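Local coordinates for structural polyprotein, VP2 (Israeli acute paralysis virus, PDB 5CDD) that probably serves as one of the structural subunits that build the capsid shell, as a jelly-roll protein of the picornavirus-like family, at residues C[10-15]-C[182-187]; C[65-70]-C[195-200]; C[74-79]-C[133-138]. One frame throughout, in Å; residues are numbered along the deposited sequence.

Contact 1: C[10-15]-C[182-187]; sequences QRPVLI and YMWLSN
Met183 lies across Ile15 at about a right angle. Met183 CB sits against Ile15 CG1 at 3.4 Å, and both CG and SD stay with that same methylene, Met183 SD at 4.0 Å from Ile15 CG1. The chain then bends at its last torsion (chi3 -121°), which brings Met183 CE beside the branch methyl Ile15 CG2 at 3.5 Å. The backbones are joined at Met183 itself, in a hydrogen-bonded antiparallel pair with Val13, two residues before Ile15: Val13 N gives to Met183 O over 3.1 Å, and Met183 N answers to Val13 O. Leu14 and Tyr182 form the next, non-hydrogen-bonded pair on the other face of the sheet, where methyl CD1 of Leu14 rests over the Tyr182 ring, 3.9 Å from its centroid, in a CH-pi contact. Farther along, Pro12 does the same to Trp184, its CG standing 3.9 Å from the centroid of the six-membered ring and toward the rim. Residues 13-15 begin strand 13-18, which lies beside strand 179-186 in the jelly-roll sheet; the other neighbour of 179-186 is strand 68-81. Met183 and Ile15 pack against Trp49 of strand 47-51 and against helix 53-57, while helix 2-9 runs directly into Gln10.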
loop_
_atom_site.group_PDB
_atom_site.type_symbol
_atom_site.label_atom_id
_atom_site.label_comp_id
_atom_site.label_asym_id
_atom_site.label_seq_id
_atom_site.Cartn_x
_atom_site.Cartn_y
_atom_site.Cartn_z
ATOM N N GLN C 10 -49.115 -38.414 13.987
ATOM C CA GLN C 10 -49.512 -37.046 14.295
ATOM C C GLN C 10 -50.920 -36.992 14.870
ATOM O O GLN C 10 -51.437 -35.913 15.163
ATOM C CB GLN C 10 -49.436 -36.177 13.041
ATOM C CG GLN C 10 -48.079 -36.193 12.367
ATOM C CD GLN C 10 -47.957 -35.140 11.290
ATOM O OE1 GLN C 10 -48.784 -35.067 10.382
ATOM N NE2 GLN C 10 -46.920 -34.315 11.382
ATOM N N ARG C 11 -51.536 -38.159 15.028
ATOM C CA ARG C 11 -52.882 -38.245 15.583
ATOM C C ARG C 11 -52.840 -38.064 17.094
ATOM O O ARG C 11 -52.152 -38.806 17.797
ATOM C CB ARG C 11 -53.509 -39.603 15.266
ATOM C CG ARG C 11 -53.802 -39.841 13.806
ATOM C CD ARG C 11 -54.428 -41.208 13.629
ATOM N NE ARG C 11 -54.843 -41.459 12.253
ATOM C CZ ARG C 11 -55.446 -42.572 11.851
ATOM N NH1 ARG C 11 -55.704 -43.540 12.722
ATOM N NH2 ARG C 11 -55.794 -42.714 10.580
ATOM N N PRO C 12 -53.572 -37.066 17.614
ATOM C CA PRO C 12 -53.596 -36.822 19.059
ATOM C C PRO C 12 -54.183 -38.021 19.797
ATOM O O PRO C 12 -55.144 -38.623 19.327
ATOM C CB PRO C 12 -54.489 -35.588 19.184
ATOM C CG PRO C 12 -54.263 -34.864 17.897
ATOM C CD PRO C 12 -54.292 -35.998 16.897
ATOM N N VAL C 13 -53.608 -38.365 20.944
ATOM C CA VAL C 13 -54.094 -39.489 21.732
ATOM C C VAL C 13 -54.149 -39.100 23.203
ATOM O O VAL C 13 -53.247 -38.425 23.697
ATOM C CB VAL C 13 -53.171 -40.716 21.581
ATOM C CG1 VAL C 13 -53.160 -41.173 20.151
ATOM C CG2 VAL C 13 -51.761 -40.373 22.002
ATOM N N LEU C 14 -55.207 -39.502 23.901
ATOM C CA LEU C 14 -55.320 -39.184 25.319
ATOM C C LEU C 14 -54.246 -39.980 26.049
ATOM O O LEU C 14 -54.351 -41.197 26.195
ATOM C CB LEU C 14 -56.703 -39.563 25.850
ATOM C CG LEU C 14 -56.981 -39.190 27.307
ATOM C CD1 LEU C 14 -56.960 -37.679 27.468
ATOM C CD2 LEU C 14 -58.328 -39.744 27.719
ATOM N N ILE C 15 -53.203 -39.284 26.486
ATOM C CA ILE C 15 -52.098 -39.921 27.187
ATOM C C ILE C 15 -52.430 -40.117 28.658
ATOM O O ILE C 15 -51.988 -41.083 29.280
ATOM C CB ILE C 15 -50.808 -39.069 27.092
ATOM C CG1 ILE C 15 -50.381 -38.919 25.630
ATOM C CG2 ILE C 15 -49.694 -39.719 27.896
ATOM C CD1 ILE C 15 -50.016 -40.225 24.960
ATOM N N TYR C 182 -53.351 -34.623 26.061
ATOM C CA TYR C 182 -53.241 -35.188 24.721
ATOM C C TYR C 182 -51.841 -34.955 24.175
ATOM O O TYR C 182 -51.231 -33.918 24.430
ATOM C CB TYR C 182 -54.266 -34.542 23.787
ATOM C CG TYR C 182 -55.695 -34.860 24.138
ATOM C CD1 TYR C 182 -56.240 -36.114 23.865
ATOM C CD2 TYR C 182 -56.502 -33.911 24.759
ATOM C CE1 TYR C 182 -57.557 -36.417 24.204
ATOM C CE2 TYR C 182 -57.819 -34.200 25.105
ATOM C CZ TYR C 182 -58.340 -35.454 24.824
ATOM O OH TYR C 182 -59.644 -35.740 25.164
ATOM N N MET C 183 -51.334 -35.923 23.423
ATOM C CA MET C 183 -50.007 -35.807 22.838
ATOM C C MET C 183 -49.931 -36.467 21.469
ATOM O O MET C 183 -50.723 -37.355 21.148
ATOM C CB MET C 183 -48.958 -36.434 23.760
ATOM C CG MET C 183 -48.636 -35.616 24.996
ATOM S SD MET C 183 -47.340 -36.387 25.988
ATOM C CE MET C 183 -48.186 -36.620 27.542
ATOM N N TRP C 184 -48.971 -36.019 20.668
ATOM C CA TRP C 184 -48.753 -36.556 19.332
ATOM C C TRP C 184 -47.430 -36.017 18.808
ATOM O O TRP C 184 -46.807 -35.170 19.447
ATOM C CB TRP C 184 -49.909 -36.172 18.403
ATOM C CG TRP C 184 -50.052 -34.706 18.132
ATOM C CD1 TRP C 184 -49.517 -34.010 17.087
ATOM C CD2 TRP C 184 -50.818 -33.763 18.892
ATOM N NE1 TRP C 184 -49.909 -32.695 17.143
ATOM C CE2 TRP C 184 -50.709 -32.516 18.242
ATOM C CE3 TRP C 184 -51.589 -33.853 20.059
ATOM C CZ2 TRP C 184 -51.344 -31.362 18.719
ATOM C CZ3 TRP C 184 -52.220 -32.705 20.534
ATOM C CH2 TRP C 184 -52.092 -31.477 19.863
ATOM N N LEU C 185 -47.001 -36.501 17.650
ATOM C CA LEU C 185 -45.726 -36.073 17.091
ATOM C C LEU C 185 -45.859 -35.191 15.855
ATOM O O LEU C 185 -46.859 -35.244 15.139
ATOM C CB LEU C 185 -44.886 -37.309 16.757
ATOM C CG LEU C 185 -44.757 -38.344 17.883
ATOM C CD1 LEU C 185 -44.025 -39.573 17.374
ATOM C CD2 LEU C 185 -44.025 -37.738 19.069
ATOM N N SER C 186 -44.841 -34.367 15.625
ATOM C CA SER C 186 -44.790 -33.479 14.470
ATOM C C SER C 186 -43.327 -33.417 14.032
ATOM O O SER C 186 -42.439 -33.781 14.804
ATOM C CB SER C 186 -45.299 -32.084 14.837
ATOM O OG SER C 186 -44.500 -31.487 15.841
ATOM N N ASN C 187 -43.073 -32.973 12.805
ATOM C CA ASN C 187 -41.706 -32.903 12.291
ATOM C C ASN C 187 -41.084 -34.287 12.279
ATOM O O ASN C 187 -39.879 -34.442 12.471
ATOM C CB ASN C 187 -40.854 -31.983 13.161
ATOM C CG ASN C 187 -40.653 -30.632 12.538
ATOM O OD1 ASN C 187 -41.616 -29.936 12.224
ATOM N ND2 ASN C 187 -39.396 -30.248 12.345
#

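Contact 2: C[65-70]-C[195-200]; sequences LANFKY and YRMNPD
Asn67 and Met197 lie side by side with their side chains pointing the same way, at a type II beta turn, Leu65 to Phe68, that leads into strand 68-81 of the jelly roll. Asn67 occupies the third position of the turn with a positive phi (74°), and the turn's own bond, Phe68 N to Leu65 O, is weak at 3.4 Å. Across from it the C-terminal tail passes without regular structure. CG of Met197 is tucked between its own backbone N and carbonyl carbon (chi1 54°), and a bend at chi3 (80°) folds the terminal methyl back over the turn: Met197 CE lies 3.6 Å from Asn67 CG, alongside the amide group. The side chains of Arg196 and Tyr195 set out away from the turn. The Arg196 guanidinium forms a salt bridge with Glu158 of a neighbouring subunit, where its NH2 also hydrogen-bonds Val161 O, and Lys69 has its own carboxylate in Asp146, so both of these nearby positive charges are probably largely offset. No hydrogen bond links 65-70 to 195-200. Asn67 has a backbone hydrogen bond to Thr194, just ahead of the tail. The apolar touch is loose, with methyl CB of Ala66 at 4.2 Å from Met197 SD.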
loop_
_atom_site.group_PDB
_atom_site.type_symbol
_atom_site.label_atom_id
_atom_site.label_comp_id
_atom_site.label_asym_id
_atom_site.label_seq_id
_atom_site.Cartn_x
_atom_site.Cartn_y
_atom_site.Cartn_z
ATOM N N LEU C 65 -44.663 -47.808 13.657
ATOM C CA LEU C 65 -43.312 -47.662 13.155
ATOM C C LEU C 65 -42.433 -48.863 13.472
ATOM O O LEU C 65 -41.230 -48.724 13.687
ATOM C CB LEU C 65 -42.693 -46.375 13.704
ATOM C CG LEU C 65 -43.003 -46.060 15.171
ATOM C CD1 LEU C 65 -42.219 -46.969 16.086
ATOM C CD2 LEU C 65 -42.649 -44.623 15.461
ATOM N N ALA C 66 -43.040 -50.043 13.514
ATOM C CA ALA C 66 -42.293 -51.263 13.772
ATOM C C ALA C 66 -41.404 -51.550 12.566
ATOM O O ALA C 66 -41.769 -51.243 11.431
ATOM C CB ALA C 66 -43.244 -52.402 13.988
ATOM N N ASN C 67 -40.241 -52.141 12.820
ATOM C CA ASN C 67 -39.290 -52.468 11.766
ATOM C C ASN C 67 -38.569 -51.233 11.241
ATOM O O ASN C 67 -37.955 -51.266 10.176
ATOM C CB ASN C 67 -39.990 -53.201 10.622
ATOM C CG ASN C 67 -40.493 -54.566 11.039
ATOM O OD1 ASN C 67 -39.711 -55.439 11.418
ATOM N ND2 ASN C 67 -41.804 -54.756 10.979
ATOM N N PHE C 68 -38.661 -50.141 11.996
ATOM C CA PHE C 68 -37.979 -48.899 11.656
ATOM C C PHE C 68 -36.904 -48.686 12.714
ATOM O O PHE C 68 -37.105 -49.020 13.881
ATOM C CB PHE C 68 -38.956 -47.728 11.640
ATOM C CG PHE C 68 -39.541 -47.453 10.288
ATOM C CD1 PHE C 68 -38.725 -47.057 9.234
ATOM C CD2 PHE C 68 -40.905 -47.589 10.065
ATOM C CE1 PHE C 68 -39.261 -46.798 7.974
ATOM C CE2 PHE C 68 -41.451 -47.333 8.808
ATOM C CZ PHE C 68 -40.626 -46.936 7.762
ATOM N N LYS C 69 -35.768 -48.130 12.314
ATOM C CA LYS C 69 -34.665 -47.938 13.247
ATOM C C LYS C 69 -34.547 -46.573 13.917
ATOM O O LYS C 69 -34.425 -46.493 15.141
ATOM C CB LYS C 69 -33.346 -48.274 12.547
ATOM C CG LYS C 69 -32.118 -48.177 13.435
ATOM C CD LYS C 69 -32.191 -49.159 14.586
ATOM C CE LYS C 69 -30.919 -49.131 15.407
ATOM N NZ LYS C 69 -30.966 -50.120 16.512
ATOM N N TYR C 70 -34.579 -45.501 13.130
ATOM C CA TYR C 70 -34.430 -44.162 13.691
ATOM C C TYR C 70 -35.620 -43.228 13.523
ATOM O O TYR C 70 -36.295 -43.229 12.495
ATOM C CB TYR C 70 -33.184 -43.498 13.103
ATOM C CG TYR C 70 -31.911 -44.257 13.382
ATOM C CD1 TYR C 70 -31.441 -44.417 14.686
ATOM C CD2 TYR C 70 -31.179 -44.829 12.343
ATOM C CE1 TYR C 70 -30.272 -45.131 14.949
ATOM C CE2 TYR C 70 -30.009 -45.545 12.593
ATOM C CZ TYR C 70 -29.562 -45.691 13.897
ATOM O OH TYR C 70 -28.409 -46.397 14.149
ATOM N N TYR C 195 -35.211 -55.755 11.249
ATOM C CA TYR C 195 -36.080 -56.874 11.573
ATOM C C TYR C 195 -36.354 -56.930 13.075
ATOM O O TYR C 195 -37.259 -57.633 13.519
ATOM C CB TYR C 195 -35.463 -58.194 11.092
ATOM C CG TYR C 195 -34.208 -58.617 11.823
ATOM C CD1 TYR C 195 -34.261 -59.097 13.133
ATOM C CD2 TYR C 195 -32.963 -58.535 11.205
ATOM C CE1 TYR C 195 -33.101 -59.483 13.808
ATOM C CE2 TYR C 195 -31.800 -58.916 11.870
ATOM C CZ TYR C 195 -31.876 -59.388 13.169
ATOM O OH TYR C 195 -30.725 -59.756 13.830
ATOM N N ARG C 196 -35.567 -56.186 13.846
ATOM C CA ARG C 196 -35.721 -56.127 15.294
ATOM C C ARG C 196 -36.645 -54.973 15.656
ATOM O O ARG C 196 -36.803 -54.031 14.883
ATOM C CB ARG C 196 -34.357 -55.931 15.966
ATOM C CG ARG C 196 -33.503 -57.183 15.998
ATOM C CD ARG C 196 -32.126 -56.941 16.607
ATOM N NE ARG C 196 -31.284 -56.085 15.772
ATOM C CZ ARG C 196 -29.984 -55.878 15.976
ATOM N NH1 ARG C 196 -29.361 -56.465 16.990
ATOM N NH2 ARG C 196 -29.306 -55.079 15.164
ATOM N N MET C 197 -37.262 -55.050 16.829
ATOM C CA MET C 197 -38.158 -53.993 17.270
ATOM C C MET C 197 -38.291 -53.950 18.782
ATOM O O MET C 197 -38.287 -54.980 19.450
ATOM C CB MET C 197 -39.524 -54.171 16.618
ATOM C CG MET C 197 -40.114 -55.534 16.836
ATOM S SD MET C 197 -41.414 -55.823 15.641
ATOM C CE MET C 197 -40.436 -56.272 14.185
ATOM N N ASN C 198 -38.402 -52.738 19.310
ATOM C CA ASN C 198 -38.521 -52.522 20.744
ATOM C C ASN C 198 -39.586 -53.375 21.419
ATOM O O ASN C 198 -40.780 -53.147 21.235
ATOM C CB ASN C 198 -38.812 -51.048 21.020
ATOM C CG ASN C 198 -38.950 -50.752 22.495
ATOM O OD1 ASN C 198 -38.168 -51.238 23.306
ATOM N ND2 ASN C 198 -39.940 -49.941 22.850
ATOM N N PRO C 199 -39.166 -54.366 22.221
ATOM C CA PRO C 199 -40.151 -55.212 22.897
ATOM C C PRO C 199 -40.975 -54.338 23.828
ATOM O O PRO C 199 -40.419 -53.650 24.679
ATOM C CB PRO C 199 -39.282 -56.209 23.650
ATOM C CG PRO C 199 -38.059 -55.371 24.000
ATOM C CD PRO C 199 -37.799 -54.651 22.696
ATOM N N ASP C 200 -42.293 -54.358 23.651
ATOM C CA ASP C 200 -43.197 -53.557 24.473
ATOM C C ASP C 200 -44.660 -53.774 24.095
ATOM O O ASP C 200 -45.004 -53.420 22.947
ATOM C CB ASP C 200 -42.847 -52.072 24.343
ATOM C CG ASP C 200 -42.048 -51.555 25.529
ATOM O OD1 ASP C 200 -41.469 -52.370 26.281
ATOM O OD2 ASP C 200 -41.986 -50.325 25.712
#

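Contact 3: C[74-79]-C[133-138]; sequences DVQVKL and EMTIPY
Val75 pairs with Ile136, and Val77 with Met134, in a regular antiparallel ladder between two strands of the jelly-roll sheet that run at 162° to each other. Backbone hydrogen bonds come first. Each pair is closed by two: Val75 N reaches Ile136 O at 3.0 Å and Ile136 N returns to Val75 O, then Val77 N meets Met134 O at 2.9 Å, with Met134 N to Val77 O completing the set. Apolar contacts follow on the face of these four residues, which turns into the interior between the two sheets. Val75 CB faces Ile136 CB at 4.1 Å, and Val77 CG2 lies 4.3 Å from Ile136 CD1. Leu93 and Leu157 of the opposing sheet close over this layer, with Leu51 and Tyr95 beside them. Polar and charged groups take the other face. Gln76 and Thr135 run alongside each other there, and Gln76 OE1 accepts a hydrogen bond from Ser186 OG of strand 179-186. Lys78 and Glu133 meet through their methylenes, Lys78 CG to Glu133 CG at 3.7 Å, their charged ends staying beyond salt-bridge range. Past the end of strand 133-136 a carboxylate takes over from the ladder: CG of Asp74 stands beside its own backbone N (chi1 -57°), and OD1 of Asp74 receives Tyr138 N at 2.7 Å on its anti side, 16° out of the carboxylate plane.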
loop_
_atom_site.group_PDB
_atom_site.type_symbol
_atom_site.label_atom_id
_atom_site.label_comp_id
_atom_site.label_asym_id
_atom_site.label_seq_id
_atom_site.Cartn_x
_atom_site.Cartn_y
_atom_site.Cartn_z
ATOM N N ASP C 74 -40.766 -33.725 17.039
ATOM C CA ASP C 74 -41.087 -32.780 18.099
ATOM C C ASP C 74 -42.334 -33.346 18.761
ATOM O O ASP C 74 -43.194 -33.911 18.086
ATOM C CB ASP C 74 -41.418 -31.389 17.541
ATOM C CG ASP C 74 -40.303 -30.808 16.693
ATOM O OD1 ASP C 74 -39.118 -30.970 17.054
ATOM O OD2 ASP C 74 -40.621 -30.170 15.667
ATOM N N VAL C 75 -42.435 -33.203 20.076
ATOM C CA VAL C 75 -43.598 -33.703 20.791
ATOM C C VAL C 75 -44.602 -32.579 20.991
ATOM O O VAL C 75 -44.265 -31.508 21.495
ATOM C CB VAL C 75 -43.209 -34.287 22.162
ATOM C CG1 VAL C 75 -44.459 -34.681 22.933
ATOM C CG2 VAL C 75 -42.305 -35.495 21.968
ATOM N N GLN C 76 -45.838 -32.832 20.580
ATOM C CA GLN C 76 -46.906 -31.855 20.704
ATOM C C GLN C 76 -47.748 -32.204 21.927
ATOM O O GLN C 76 -48.145 -33.355 22.105
ATOM C CB GLN C 76 -47.779 -31.884 19.453
ATOM C CG GLN C 76 -48.156 -30.518 18.923
ATOM C CD GLN C 76 -46.961 -29.758 18.396
ATOM O OE1 GLN C 76 -46.250 -30.233 17.509
ATOM N NE2 GLN C 76 -46.733 -28.570 18.938
ATOM N N VAL C 77 -48.016 -31.212 22.769
ATOM C CA VAL C 77 -48.803 -31.436 23.976
ATOM C C VAL C 77 -49.972 -30.466 24.084
ATOM O O VAL C 77 -49.845 -29.283 23.761
ATOM C CB VAL C 77 -47.937 -31.288 25.245
ATOM C CG1 VAL C 77 -48.773 -31.571 26.480
ATOM C CG2 VAL C 77 -46.749 -32.231 25.179
ATOM N N LYS C 78 -51.111 -30.977 24.539
ATOM C CA LYS C 78 -52.301 -30.156 24.711
ATOM C C LYS C 78 -53.072 -30.586 25.949
ATOM O O LYS C 78 -53.378 -31.765 26.124
ATOM C CB LYS C 78 -53.212 -30.255 23.487
ATOM C CG LYS C 78 -54.458 -29.394 23.599
ATOM C CD LYS C 78 -55.257 -29.388 22.314
ATOM C CE LYS C 78 -56.431 -28.426 22.410
ATOM N NZ LYS C 78 -57.184 -28.335 21.127
ATOM N N LEU C 79 -53.375 -29.622 26.811
ATOM C CA LEU C 79 -54.121 -29.899 28.028
ATOM C C LEU C 79 -55.516 -29.309 27.903
ATOM O O LEU C 79 -55.667 -28.104 27.718
ATOM C CB LEU C 79 -53.426 -29.279 29.243
ATOM C CG LEU C 79 -51.989 -29.689 29.559
ATOM C CD1 LEU C 79 -51.550 -29.005 30.841
ATOM C CD2 LEU C 79 -51.893 -31.195 29.705
ATOM N N GLU C 133 -51.712 -25.338 24.737
ATOM C CA GLU C 133 -50.844 -26.176 23.920
ATOM C C GLU C 133 -49.379 -25.826 24.121
ATOM O O GLU C 133 -49.042 -24.728 24.564
ATOM C CB GLU C 133 -51.203 -26.038 22.439
ATOM C CG GLU C 133 -52.520 -26.684 22.060
ATOM C CD GLU C 133 -52.794 -26.603 20.572
ATOM O OE1 GLU C 133 -52.963 -25.475 20.061
ATOM O OE2 GLU C 133 -52.834 -27.666 19.915
ATOM N N MET C 134 -48.510 -26.768 23.782
ATOM C CA MET C 134 -47.079 -26.574 23.933
ATOM C C MET C 134 -46.329 -27.490 22.973
ATOM O O MET C 134 -46.767 -28.607 22.703
ATOM C CB MET C 134 -46.678 -26.885 25.373
ATOM C CG MET C 134 -45.204 -26.731 25.666
ATOM S SD MET C 134 -44.795 -27.280 27.331
ATOM C CE MET C 134 -44.430 -28.998 27.022
ATOM N N THR C 135 -45.205 -27.009 22.454
ATOM C CA THR C 135 -44.396 -27.800 21.533
ATOM C C THR C 135 -43.036 -28.081 22.152
ATOM O O THR C 135 -42.422 -27.196 22.748
ATOM C CB THR C 135 -44.162 -27.061 20.201
ATOM O OG1 THR C 135 -45.415 -26.626 19.662
ATOM C CG2 THR C 135 -43.482 -27.983 19.200
ATOM N N ILE C 136 -42.569 -29.314 22.012
ATOM C CA ILE C 136 -41.271 -29.691 22.547
ATOM C C ILE C 136 -40.352 -30.072 21.392
ATOM O O ILE C 136 -40.385 -31.200 20.900
ATOM C CB ILE C 136 -41.388 -30.878 23.516
ATOM C CG1 ILE C 136 -42.286 -30.495 24.692
ATOM C CG2 ILE C 136 -40.008 -31.282 24.013
ATOM C CD1 ILE C 136 -42.488 -31.610 25.695
ATOM N N PRO C 137 -39.517 -29.123 20.939
ATOM C CA PRO C 137 -38.587 -29.362 19.834
ATOM C C PRO C 137 -37.703 -30.577 20.090
ATOM O O PRO C 137 -37.385 -30.884 21.237
ATOM C CB PRO C 137 -37.776 -28.070 19.783
ATOM C CG PRO C 137 -38.742 -27.046 20.282
ATOM C CD PRO C 137 -39.369 -27.751 21.454
ATOM N N TYR C 138 -37.320 -31.267 19.021
ATOM C CA TYR C 138 -36.452 -32.431 19.139
ATOM C C TYR C 138 -35.336 -32.019 20.096
ATOM O O TYR C 138 -34.499 -31.181 19.757
ATOM C CB TYR C 138 -35.880 -32.784 17.767
ATOM C CG TYR C 138 -35.010 -34.012 17.760
ATOM C CD1 TYR C 138 -35.546 -35.269 18.021
ATOM C CD2 TYR C 138 -33.642 -33.916 17.506
ATOM C CE1 TYR C 138 -34.743 -36.404 18.030
ATOM C CE2 TYR C 138 -32.830 -35.045 17.513
ATOM C CZ TYR C 138 -33.388 -36.284 17.777
ATOM O OH TYR C 138 -32.589 -37.400 17.796
#

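Overall arrangement
Strand 68-81 ties the three together: contact 3 pairs its middle with strand 131-146, contact 2 sits at its start, and contact 1 lies on strand 179-186, its neighbour. Contacts 1 and 3 touch directly, through Trp184 O to Gln76 N, so 13-15, 182-186, 74-79 and 133-136 follow one another across a single sheet. Contact 3, near the chain centre, has a full ladder and a buried apolar face; contact 1, partly buried, has a single hydrogen-bonded pair and adds CH-pi contacts and the packing of Ile15 on Met183. Contact 2 is at the surface, its centre about 24 Å from the centre of the chain, with only loose side-chain packing and partners in a neighbouring subunit.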